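PDB 6HPG: outer envelope protein 64, mitochondrial from Arabidopsis thaliana, which probably serves as a chaperone receptor that mediates Hsp90-dependent targeting of proteins to mitochondria, seen here as its tetratricopeptide repeat (TPR) domain. Local coordinates for residues A[4-9]-A[34-39]; A[24-29]-A[48-53]; A[72-77]-A[98-103]. All blocks are in the same frame, centred on the assembly; numbering follows the deposited sequence.

Interaction 1: A[4-9]-A[34-39]; sequences EASEVM and KLNGAN
Ser6 OG presses against the CB of Asn36 at 3.4 Å, and the same oxygen is gripped by two polar groups: it is hydrogen-bonded to the hydroxyl of Tyr42, on helix 40-52, and to the backbone carbonyl of Met3 one turn back. A chi1 of 87° places OG between the backbone N and the carbonyl carbon of Ser6, a setting from which it can meet Asn36 and still hold both partners. Next to it, Ser6 CB rests on Leu35 CB at 3.8 Å, and here the two backbones are nearest, with 5.4 Å between Ser6 CA and Leu35 CA. The apolar half belongs to one branch of Leu35. Leu35 CD1 lies 3.8 Å from Ala5 CB and 3.9 Å from Met9 CG; the Met9 chain then bends at chi2 and chi3 and leads away, packing on Phe28, Glu31 and Ala32 of helix 22-35. The contact joins the early turns of helix 2-18 to the end of helix 22-35, closing the open end of the antiparallel helical hairpin that makes up TPR 1, away from the turn between its two helices. Asn36 is where the chain leaves helical geometry, and its side chain shapes the turn that follows. With CG anti to the backbone N (chi1 177°), Asn36 OD1 accepts from Ala38 N at 3.2 Å in an Asx turn, the donor standing 41° out of the amide's carbonyl plane. The chain then runs through Asn39, whose OD1 makes a weak capping bond to Tyr42 N at the start of helix 40-52.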
# COMPACT_ATOMS: atom_id res chain seq x y z
N GLU A 4 14.49 -10.47 13.19
CA GLU A 4 15.28 -10.79 11.99
C GLU A 4 14.45 -11.65 11.00
O GLU A 4 14.44 -11.38 9.80
CB GLU A 4 16.63 -11.47 12.31
CG GLU A 4 17.43 -11.89 11.07
CD GLU A 4 18.74 -12.66 11.34
OE1 GLU A 4 19.55 -12.75 10.40
OE2 GLU A 4 18.96 -13.20 12.45
N ALA A 5 13.79 -12.69 11.51
CA ALA A 5 12.92 -13.53 10.63
C ALA A 5 11.84 -12.69 9.86
O ALA A 5 11.60 -12.85 8.64
CB ALA A 5 12.28 -14.64 11.46
N SER A 6 11.30 -11.71 10.56
CA SER A 6 10.30 -10.83 9.99
C SER A 6 10.82 -10.17 8.70
O SER A 6 10.10 -10.12 7.72
CB SER A 6 9.83 -9.79 11.01
OG SER A 6 10.63 -8.62 11.03
N GLU A 7 12.05 -9.67 8.73
CA GLU A 7 12.61 -8.97 7.57
C GLU A 7 12.85 -9.99 6.46
O GLU A 7 12.65 -9.71 5.30
CB GLU A 7 13.92 -8.27 7.91
CG GLU A 7 14.70 -7.78 6.68
CD GLU A 7 13.97 -6.72 5.88
OE1 GLU A 7 14.35 -6.44 4.72
OE2 GLU A 7 13.02 -6.12 6.39
N VAL A 8 13.25 -11.20 6.84
CA VAL A 8 13.43 -12.29 5.86
C VAL A 8 12.12 -12.60 5.16
O VAL A 8 12.08 -12.64 3.91
CB VAL A 8 14.12 -13.52 6.51
CG1 VAL A 8 14.09 -14.76 5.59
CG2 VAL A 8 15.57 -13.15 6.86
N MET A 9 11.04 -12.71 5.94
CA MET A 9 9.73 -12.96 5.37
C MET A 9 9.31 -11.77 4.46
O MET A 9 8.79 -11.99 3.35
CB MET A 9 8.73 -13.14 6.49
CG MET A 9 9.02 -14.36 7.37
SD MET A 9 8.77 -15.83 6.40
CE MET A 9 10.38 -16.31 5.89
N LYS A 34 3.05 -11.13 11.50
CA LYS A 34 2.87 -11.94 12.72
C LYS A 34 4.14 -11.94 13.59
O LYS A 34 4.07 -11.92 14.82
CB LYS A 34 2.40 -13.35 12.37
CG LYS A 34 2.20 -14.25 13.59
CD LYS A 34 1.88 -15.64 13.14
CE LYS A 34 1.21 -16.47 14.22
NZ LYS A 34 -0.21 -16.77 13.83
N LEU A 35 5.29 -11.94 12.95
CA LEU A 35 6.55 -11.89 13.67
C LEU A 35 6.92 -10.47 14.16
O LEU A 35 7.55 -10.33 15.21
CB LEU A 35 7.66 -12.43 12.77
CG LEU A 35 7.59 -13.92 12.42
CD1 LEU A 35 8.50 -14.17 11.24
CD2 LEU A 35 7.99 -14.80 13.60
N ASN A 36 6.59 -9.44 13.37
CA ASN A 36 6.82 -8.03 13.74
C ASN A 36 5.63 -7.19 13.25
O ASN A 36 5.54 -6.89 12.06
CB ASN A 36 8.16 -7.53 13.16
CG ASN A 36 8.44 -6.05 13.45
OD1 ASN A 36 7.74 -5.38 14.22
ND2 ASN A 36 9.48 -5.54 12.80
N GLY A 37 4.73 -6.87 14.18
CA GLY A 37 3.50 -6.16 13.95
C GLY A 37 3.60 -4.64 14.01
O GLY A 37 2.60 -3.95 13.90
N ALA A 38 4.81 -4.11 14.15
CA ALA A 38 5.05 -2.69 14.30
C ALA A 38 5.81 -2.14 13.13
O ALA A 38 6.58 -1.22 13.32
CB ALA A 38 5.83 -2.42 15.62
N ASN A 39 5.62 -2.70 11.93
CA ASN A 39 6.32 -2.19 10.72
C ASN A 39 5.33 -1.78 9.66
O ASN A 39 4.60 -2.62 9.12
CB ASN A 39 7.27 -3.22 10.16
CG ASN A 39 8.21 -2.62 9.12
OD1 ASN A 39 7.83 -2.39 7.97
ND2 ASN A 39 9.42 -2.31 9.54

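Interaction 2: A[24-29]-A[48-53]; sequences KAVNFY and AAFLEL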
# COMPACT_ATOMS: atom_id res chain seq x y z
N LYS A 24 1.28 -15.86 -2.61
CA LYS A 24 2.54 -16.17 -1.93
C LYS A 24 3.05 -14.92 -1.23
O LYS A 24 3.49 -15.01 -0.09
CB LYS A 24 3.60 -16.73 -2.86
CG LYS A 24 3.54 -18.26 -2.97
CD LYS A 24 3.99 -18.81 -4.33
CE LYS A 24 2.95 -19.78 -4.90
NZ LYS A 24 3.38 -20.40 -6.19
N ALA A 25 2.96 -13.78 -1.91
CA ALA A 25 3.39 -12.49 -1.37
C ALA A 25 2.62 -12.16 -0.12
O ALA A 25 3.20 -11.86 0.92
CB ALA A 25 3.21 -11.39 -2.40
N VAL A 26 1.29 -12.24 -0.23
CA VAL A 26 0.36 -12.02 0.90
C VAL A 26 0.75 -12.91 2.10
O VAL A 26 0.72 -12.47 3.23
CB VAL A 26 -1.13 -12.32 0.50
CG1 VAL A 26 -2.05 -12.58 1.71
CG2 VAL A 26 -1.72 -11.22 -0.36
N ASN A 27 1.03 -14.18 1.82
CA ASN A 27 1.32 -15.13 2.86
C ASN A 27 2.67 -14.85 3.53
O ASN A 27 2.77 -14.95 4.76
CB ASN A 27 1.23 -16.56 2.32
CG ASN A 27 -0.21 -16.98 2.06
OD1 ASN A 27 -1.11 -16.54 2.76
ND2 ASN A 27 -0.43 -17.85 1.08
N PHE A 28 3.68 -14.45 2.75
CA PHE A 28 4.96 -14.05 3.33
C PHE A 28 4.81 -12.79 4.19
O PHE A 28 5.37 -12.73 5.29
CB PHE A 28 6.07 -13.84 2.25
CG PHE A 28 6.73 -15.12 1.79
CD1 PHE A 28 7.28 -16.01 2.70
CD2 PHE A 28 6.83 -15.43 0.43
CE1 PHE A 28 7.86 -17.20 2.29
CE2 PHE A 28 7.39 -16.63 0.02
CZ PHE A 28 7.91 -17.51 0.96
N TYR A 29 4.00 -11.85 3.73
CA TYR A 29 3.83 -10.58 4.39
C TYR A 29 3.01 -10.77 5.63
O TYR A 29 3.27 -10.12 6.66
CB TYR A 29 3.21 -9.54 3.46
CG TYR A 29 4.06 -9.09 2.26
CD1 TYR A 29 5.42 -8.80 2.38
CD2 TYR A 29 3.48 -8.86 1.03
CE1 TYR A 29 6.16 -8.33 1.29
CE2 TYR A 29 4.20 -8.39 -0.03
CZ TYR A 29 5.55 -8.14 0.10
OH TYR A 29 6.25 -7.65 -1.01
N ALA A 48 -0.33 -3.72 -1.32
CA ALA A 48 0.01 -3.82 -2.75
C ALA A 48 -0.33 -5.20 -3.29
O ALA A 48 -0.90 -5.32 -4.35
CB ALA A 48 1.50 -3.55 -2.94
N ALA A 49 0.05 -6.27 -2.58
CA ALA A 49 -0.33 -7.64 -3.05
C ALA A 49 -1.85 -7.82 -3.13
O ALA A 49 -2.36 -8.36 -4.13
CB ALA A 49 0.28 -8.73 -2.18
N PHE A 50 -2.59 -7.23 -2.17
CA PHE A 50 -4.06 -7.30 -2.18
C PHE A 50 -4.72 -6.54 -3.33
O PHE A 50 -5.69 -7.02 -3.93
CB PHE A 50 -4.66 -6.82 -0.85
CG PHE A 50 -4.66 -7.85 0.27
CD1 PHE A 50 -5.02 -9.20 0.04
CD2 PHE A 50 -4.37 -7.45 1.57
CE1 PHE A 50 -5.06 -10.09 1.10
CE2 PHE A 50 -4.37 -8.37 2.63
CZ PHE A 50 -4.73 -9.67 2.39
N LEU A 51 -4.21 -5.34 -3.62
CA LEU A 51 -4.65 -4.61 -4.79
C LEU A 51 -4.59 -5.45 -6.07
O LEU A 51 -5.49 -5.44 -6.89
CB LEU A 51 -3.77 -3.39 -4.98
CG LEU A 51 -4.05 -2.21 -4.06
CD1 LEU A 51 -3.22 -1.01 -4.48
CD2 LEU A 51 -5.51 -1.85 -4.09
N GLU A 52 -3.53 -6.19 -6.24
CA GLU A 52 -3.37 -6.96 -7.45
C GLU A 52 -4.38 -8.13 -7.55
O GLU A 52 -4.66 -8.60 -8.64
CB GLU A 52 -1.95 -7.45 -7.50
CG GLU A 52 -0.92 -6.33 -7.62
CD GLU A 52 -0.65 -5.91 -9.07
OE1 GLU A 52 -1.31 -6.47 -9.97
OE2 GLU A 52 0.25 -5.08 -9.29
N LEU A 53 -4.89 -8.58 -6.41
CA LEU A 53 -5.90 -9.64 -6.30
C LEU A 53 -7.32 -9.14 -6.36
O LEU A 53 -8.24 -9.94 -6.34
CB LEU A 53 -5.71 -10.39 -4.98
CG LEU A 53 -4.49 -11.31 -4.94
CD1 LEU A 53 -4.29 -11.86 -3.53
CD2 LEU A 53 -4.65 -12.45 -5.95
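Val26 reaches from helix 22-35 to Ala49 and Phe50 of helix 40-52 and to Leu53 beside them. Its CB serves as the fork, and the two methyls do the touching. Val26 CG2, which chi1 of 161° sets anti to the carbonyl carbon, makes the more numerous contacts: it meets Ala49 CB at 3.7 Å and Leu53 CD1 at 4.1 Å. Val26 CG2 also makes an off-centre CH-pi contact with Phe50, lying 4.2 Å from the ring centroid and 29° from the ring normal. Val26 CG1 stays further along the rim of the same ring and sits 4.0 Å from Phe50 CZ. The two side chains cross at about a right angle, and both methyls lie against ring carbons.

Behind Val26 the helices come together over small residues. Ala25 CB faces Ala49 CB at 4.0 Å, while Tyr29 turns the edge of its ring to the same alanine methyl. The Tyr29 hydroxyl looks elsewhere and is hydrogen-bonded to Asn14 OD1 of helix 2-18. The axes of the segments 24-29 and 48-52 run roughly antiparallel, at 153°, and approach to 9.2 Å, with Ala25 and Ala49 between them.

This buried seam joins TPR 1 to TPR 2. Helix 2-18 packs beside it through Tyr17, which touches Tyr29 and Ala48. Phe50 continues onto Gln58 and Asp62 of helix 56-69, and the bound peptide packs on Tyr29 and Ala48.

Interaction 3: A[72-77]-A[98-103]; sequences KNVKAY and RHALVL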
# COMPACT_ATOMS: atom_id res chain seq x y z
N LYS A 72 3.48 9.17 7.91
CA LYS A 72 4.17 9.73 6.76
C LYS A 72 4.44 8.71 5.63
O LYS A 72 5.11 9.03 4.70
CB LYS A 72 5.45 10.42 7.23
CG LYS A 72 5.16 11.62 8.13
CD LYS A 72 6.42 12.20 8.72
CE LYS A 72 6.16 13.55 9.36
NZ LYS A 72 7.31 14.00 10.20
N ASN A 73 3.90 7.49 5.73
CA ASN A 73 4.05 6.51 4.68
C ASN A 73 3.31 6.86 3.38
O ASN A 73 2.10 6.65 3.28
CB ASN A 73 3.58 5.12 5.13
CG ASN A 73 3.97 4.07 4.14
OD1 ASN A 73 3.52 4.10 2.98
ND2 ASN A 73 4.93 3.22 4.51
N VAL A 74 4.05 7.31 2.38
CA VAL A 74 3.45 7.86 1.18
C VAL A 74 2.61 6.83 0.44
O VAL A 74 1.50 7.11 -0.01
CB VAL A 74 4.49 8.39 0.18
CG1 VAL A 74 3.81 8.89 -1.10
CG2 VAL A 74 5.31 9.51 0.82
N LYS A 75 3.18 5.66 0.28
CA LYS A 75 2.54 4.57 -0.43
C LYS A 75 1.23 4.08 0.19
O LYS A 75 0.35 3.66 -0.53
CB LYS A 75 3.53 3.43 -0.70
CG LYS A 75 4.60 3.81 -1.73
CD LYS A 75 5.34 2.61 -2.30
CE LYS A 75 6.67 3.00 -2.95
NZ LYS A 75 7.44 1.83 -3.52
N ALA A 76 1.07 4.22 1.50
CA ALA A 76 -0.19 3.91 2.16
C ALA A 76 -1.37 4.77 1.67
O ALA A 76 -2.49 4.27 1.48
CB ALA A 76 -0.02 3.99 3.69
N TYR A 77 -1.10 6.06 1.42
CA TYR A 77 -2.07 6.96 0.87
C TYR A 77 -2.38 6.67 -0.62
O TYR A 77 -3.57 6.62 -1.03
CB TYR A 77 -1.66 8.43 1.12
CG TYR A 77 -1.57 8.72 2.58
CD1 TYR A 77 -2.73 8.88 3.37
CD2 TYR A 77 -0.36 8.75 3.20
CE1 TYR A 77 -2.64 9.07 4.75
CE2 TYR A 77 -0.27 8.93 4.57
CZ TYR A 77 -1.40 9.10 5.34
OH TYR A 77 -1.23 9.29 6.69
N ARG A 98 -4.57 13.52 -2.29
CA ARG A 98 -4.16 14.89 -1.93
C ARG A 98 -3.16 14.87 -0.81
O ARG A 98 -2.17 15.60 -0.85
CB ARG A 98 -5.35 15.77 -1.64
CG ARG A 98 -5.97 16.33 -2.94
CD ARG A 98 -7.33 16.92 -2.67
NE ARG A 98 -7.95 17.47 -3.88
CZ ARG A 98 -9.26 17.72 -4.02
NH1 ARG A 98 -10.12 17.49 -3.03
NH2 ARG A 98 -9.71 18.25 -5.15
N HIS A 99 -3.39 13.99 0.16
CA HIS A 99 -2.47 13.88 1.26
C HIS A 99 -1.09 13.31 0.90
O HIS A 99 -0.08 13.72 1.50
CB HIS A 99 -3.05 13.08 2.43
CG HIS A 99 -2.34 13.37 3.70
ND1 HIS A 99 -2.43 14.60 4.32
CD2 HIS A 99 -1.50 12.63 4.45
CE1 HIS A 99 -1.70 14.59 5.42
NE2 HIS A 99 -1.13 13.41 5.53
N ALA A 100 -1.05 12.38 -0.05
CA ALA A 100 0.21 11.87 -0.54
C ALA A 100 1.06 13.00 -1.09
O ALA A 100 2.30 12.95 -0.98
CB ALA A 100 -0.01 10.85 -1.63
N LEU A 101 0.40 13.98 -1.75
CA LEU A 101 1.09 15.15 -2.34
C LEU A 101 1.54 16.16 -1.29
O LEU A 101 2.50 16.90 -1.52
CB LEU A 101 0.24 15.81 -3.42
CG LEU A 101 0.09 15.02 -4.72
CD1 LEU A 101 -1.06 15.52 -5.55
CD2 LEU A 101 1.36 14.99 -5.57
N VAL A 102 0.85 16.17 -0.16
CA VAL A 102 1.29 16.91 1.02
C VAL A 102 2.62 16.36 1.52
O VAL A 102 3.51 17.13 1.81
CB VAL A 102 0.21 16.93 2.16
CG1 VAL A 102 0.74 17.43 3.50
CG2 VAL A 102 -0.95 17.78 1.73
N LEU A 103 2.72 15.02 1.61
CA LEU A 103 3.95 14.33 2.03
C LEU A 103 5.03 14.30 0.91
O LEU A 103 6.21 14.39 1.18
CB LEU A 103 3.64 12.89 2.47
CG LEU A 103 2.58 12.76 3.57
CD1 LEU A 103 2.13 11.32 3.76
CD2 LEU A 103 3.10 13.33 4.88
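The first turn of helix 74-86 meets the last turns of helix 90-103, and the two backbones come nearest where Val74 CA lies 5.4 Å from Ala100 CA. Just ahead of Val74, Asn73 is the N-cap: its OD1 accepts from Ala76 N at 2.9 Å and ties off the helix start.

Tyr77 meets three residues of helix 90-103. His99 comes in over one face of its phenol ring, CD2 standing 3.6 Å above the plane and offset toward the rim. The pair is T-shaped, imidazole edge to phenol face, with planes at 64°. Leu103 CD1 touches the ring obliquely, 3.5 Å from Tyr77 CE2, and at the root of the side chain Tyr77 CB rests on Ala100 CB at 4.0 Å. The hydroxyl is hydrogen-bonded to the backbone carbonyl of Lys71, which anchors the far end of the ring. With the phenol cut back to an alanine here, the His99 edge and the Leu103 methyl would probably face a gap and Lys71 O would lose its partner. Beside this, Val74 CG2 lies 4.1 Å from Leu103 CB, the two side chains running past each other in opposite directions.

The contact pairs the two helices of TPR 3, with the last residues of TPR 2 at its margin. Ala76 and Tyr77 lean on Met67 of helix 56-69, and Lys75, pointing away from helix 90-103, makes a salt bridge to an acidic side chain of the bound peptide. Beyond, Leu101 packs against Ala110 and Glu114 of helix 108-118.

From the N terminus, helix 2-18 enters interaction 1 first, and the chain comes back along helix 22-35 and closes that loop at its C-terminal end, 34-39. Before it closes, 24-29 has already opened interaction 2, which closes only at 48-53; the two loops therefore cross, sharing helix 22-35, and they touch where Met9 O packs on Phe28 CB. One closes the hairpin of TPR 1, the other fastens TPR 1 to TPR 2. Interaction 3 follows in series, opening at 72-77, where TPR 2 passes into TPR 3, and closing at 98-103 to pair the helices of TPR 3. It lies across the chain's centre from interaction 2, their centres about 21 Å apart.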